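Side-chain contact in flavin-nucleotide-binding protein (Azotobacter vinelandii, PDB 6RK0), which binds heme b and FAD and is probably a low-potential terminal oxidase associated with the iron-only nitrogenase: residues Y70-S75 with E131-F136. Sequence-based numbering, arbitrary orientation.
Sequences YWHGSS and EKLRNF. With HEM (protoporphyrin IX containing Fe), chain C.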
# COMPACT_ATOMS: atom_id res chain seq x y z
N TYR A 70 10.46 12.13 3.93
CA TYR A 70 9.67 13.08 4.67
C TYR A 70 8.19 12.77 4.48
O TYR A 70 7.78 12.29 3.42
CB TYR A 70 9.89 14.53 4.12
CG TYR A 70 11.32 15.01 4.32
CD1 TYR A 70 12.35 14.58 3.49
CD2 TYR A 70 11.64 15.88 5.37
CE1 TYR A 70 13.68 15.00 3.70
CE2 TYR A 70 12.96 16.30 5.57
CZ TYR A 70 13.96 15.84 4.74
OH TYR A 70 15.23 16.29 4.97
N TRP A 71 7.38 13.09 5.50
CA TRP A 71 5.93 13.01 5.38
C TRP A 71 5.34 14.11 6.27
O TRP A 71 6.03 14.70 7.11
CB TRP A 71 5.39 11.61 5.68
CG TRP A 71 5.64 11.09 7.07
CD1 TRP A 71 4.75 11.01 8.10
CD2 TRP A 71 6.86 10.49 7.57
NE1 TRP A 71 5.34 10.41 9.19
CE2 TRP A 71 6.63 10.07 8.89
CE3 TRP A 71 8.12 10.25 7.01
CZ2 TRP A 71 7.62 9.43 9.67
CZ3 TRP A 71 9.11 9.65 7.79
CH2 TRP A 71 8.83 9.25 9.08
N HIS A 72 4.06 14.41 6.05
CA HIS A 72 3.42 15.55 6.69
C HIS A 72 2.05 15.16 7.24
O HIS A 72 1.43 14.20 6.80
CB HIS A 72 3.27 16.74 5.73
CG HIS A 72 2.02 16.68 4.89
ND1 HIS A 72 1.76 15.70 3.95
CD2 HIS A 72 0.91 17.46 4.90
CE1 HIS A 72 0.56 15.88 3.45
NE2 HIS A 72 0.03 16.94 4.00
N GLY A 73 1.54 15.99 8.14
CA GLY A 73 0.19 15.84 8.64
C GLY A 73 -0.08 16.94 9.64
O GLY A 73 0.50 18.02 9.57
N SER A 74 -0.97 16.72 10.59
CA SER A 74 -1.29 17.76 11.57
C SER A 74 -0.21 17.93 12.62
O SER A 74 0.29 16.94 13.17
CB SER A 74 -2.60 17.40 12.26
OG SER A 74 -2.87 18.29 13.33
N SER A 75 0.09 19.18 12.97
CA SER A 75 0.94 19.42 14.12
C SER A 75 0.42 18.77 15.39
O SER A 75 1.21 18.48 16.29
CB SER A 75 1.12 20.92 14.33
OG SER A 75 -0.11 21.55 14.60
N GLU A 131 10.08 25.17 3.59
CA GLU A 131 10.91 24.80 2.46
C GLU A 131 10.67 23.35 2.05
O GLU A 131 10.57 23.05 0.85
CB GLU A 131 12.36 25.05 2.86
CG GLU A 131 13.32 24.87 1.72
CD GLU A 131 14.68 25.51 1.91
OE1 GLU A 131 15.03 25.96 3.01
OE2 GLU A 131 15.46 25.58 0.92
N LYS A 132 10.57 22.44 3.02
CA LYS A 132 10.35 21.03 2.71
C LYS A 132 8.98 20.81 2.07
O LYS A 132 8.84 20.01 1.14
CB LYS A 132 10.50 20.18 3.98
CG LYS A 132 11.79 20.25 4.76
CD LYS A 132 12.96 19.76 3.97
CE LYS A 132 14.24 19.76 4.76
NZ LYS A 132 15.35 19.59 3.80
N LEU A 133 7.95 21.51 2.57
CA LEU A 133 6.61 21.36 1.98
C LEU A 133 6.57 21.85 0.54
O LEU A 133 5.88 21.24 -0.30
CB LEU A 133 5.59 22.11 2.84
CG LEU A 133 5.33 21.44 4.20
CD1 LEU A 133 4.64 22.40 5.15
CD2 LEU A 133 4.49 20.13 4.04
N ARG A 134 7.30 22.92 0.21
CA ARG A 134 7.36 23.33 -1.19
C ARG A 134 8.04 22.26 -2.04
O ARG A 134 7.61 21.98 -3.16
CB ARG A 134 8.05 24.69 -1.32
CG ARG A 134 8.19 25.12 -2.78
CD ARG A 134 8.58 26.59 -2.97
NE ARG A 134 8.52 26.98 -4.39
CZ ARG A 134 8.49 28.23 -4.87
NH1 ARG A 134 8.55 29.31 -4.06
NH2 ARG A 134 8.43 28.41 -6.19
N ASN A 135 9.10 21.62 -1.50
CA ASN A 135 9.75 20.55 -2.24
C ASN A 135 8.78 19.40 -2.49
O ASN A 135 8.80 18.80 -3.57
CB ASN A 135 10.95 20.03 -1.44
CG ASN A 135 12.07 21.04 -1.30
OD1 ASN A 135 12.22 21.97 -2.11
ND2 ASN A 135 12.91 20.85 -0.28
N PHE A 136 7.93 19.08 -1.51
CA PHE A 136 6.92 18.03 -1.69
C PHE A 136 6.00 18.36 -2.86
O PHE A 136 5.82 17.55 -3.78
CB PHE A 136 6.15 17.92 -0.38
CG PHE A 136 4.98 16.98 -0.36
CD1 PHE A 136 4.97 15.77 -1.05
CD2 PHE A 136 3.87 17.33 0.41
CE1 PHE A 136 3.85 14.91 -0.93
CE2 PHE A 136 2.77 16.46 0.55
CZ PHE A 136 2.79 15.26 -0.14
CHA HEM C . -3.48 16.31 5.92
CHB HEM C . -2.47 15.21 1.37
CHC HEM C . 0.19 19.22 1.02
CHD HEM C . -1.07 20.47 5.47
C1A HEM C . -3.44 15.69 4.70
C2A HEM C . -4.13 14.45 4.41
C3A HEM C . -3.85 14.12 3.13
C4A HEM C . -2.98 15.17 2.64
CMA HEM C . -4.32 12.95 2.31
CAA HEM C . -5.06 13.68 5.37
CBA HEM C . -6.48 14.28 5.46
CGA HEM C . -7.39 13.21 6.02
O1A HEM C . -8.22 12.59 5.26
O2A HEM C . -7.28 12.92 7.25
C1B HEM C . -1.68 16.21 0.85
C2B HEM C . -1.09 16.20 -0.47
C3B HEM C . -0.35 17.32 -0.54
C4B HEM C . -0.47 18.03 0.72
CMB HEM C . -1.33 15.09 -1.48
CAB HEM C . 0.49 17.87 -1.67
CBB HEM C . 0.47 17.44 -2.93
C1C HEM C . 0.08 19.90 2.20
C2C HEM C . 0.72 21.15 2.47
C3C HEM C . 0.33 21.53 3.70
C4C HEM C . -0.53 20.51 4.21
CMC HEM C . 1.70 21.83 1.52
CAC HEM C . 0.69 22.79 4.45
CBC HEM C . 0.84 23.96 3.80
C1D HEM C . -1.81 19.42 6.01
C2D HEM C . -2.32 19.38 7.34
C3D HEM C . -2.99 18.23 7.48
C4D HEM C . -2.89 17.53 6.21
CMD HEM C . -2.13 20.46 8.41
CAD HEM C . -3.78 17.73 8.68
CBD HEM C . -5.26 18.14 8.54
CGD HEM C . -6.02 17.86 9.83
O1D HEM C . -6.48 16.72 10.03
O2D HEM C . -6.15 18.78 10.67
NA HEM C . -2.74 16.13 3.61
NB HEM C . -1.31 17.32 1.56
NC HEM C . -0.68 19.53 3.26
ND HEM C . -2.16 18.29 5.32
FE HEM C . -1.69 17.83 3.46
O HOH W 1 -3.44 18.79 2.78
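His72, on strand 68-74, and Phe136 and Leu133, on helix 126-140, illustrate how a strand can present an axial heme ligand while a neighbouring helix packs against it. The imidazole of His72 binds the heme iron, FE, through NE2 at 2.0 Å, and a water oxygen lies 2.1 Å from FE. Phe136 crosses the histidine side chain at about a right angle, with the two ring planes inclined by 49°, and its CE2 comes to 3.6 Å from His72 ND1. The same Phe136 CE2 reaches the porphyrin, 3.4 Å from heme C3B at the root of a vinyl group, while the end carbon of that vinyl, CBB, lies over one face of the phenyl ring near its rim. With CG turned away from the backbone N (chi1 175°), the ring extends from the helix to meet the heme and His72 together; Trp63 stacks on it. Leu133 touches another part of the histidine: Leu133 CD2 meets His72 CB at 4.0 Å and also nears the heme methyl CMC.

Two residues earlier on the strand, Tyr70 meets Lys132. The lysine chain bends at chi2 (-63°), then runs extended, bringing CD and CE obliquely past CE2 of the Tyr70 ring and ending with a weak hydrogen bond from Lys132 NZ to Tyr70 OH at 3.5 Å. The stronger partner of Lys132 NZ is Glu65, in a salt bridge. A methionine in its place would probably cost Glu65 its counter-charge and leave the Tyr70 hydroxyl without this weak bond.

The His72 carbonyl accepts a hydrogen bond from FAD N3, so one residue holds the flavin by its backbone and the iron by its ring. Such a link, in a proximal pocket whose helix side is hydrocarbon, is consistent with electron transfer from flavin to heme, with the water occupying the opposite axial site where oxygen could bind.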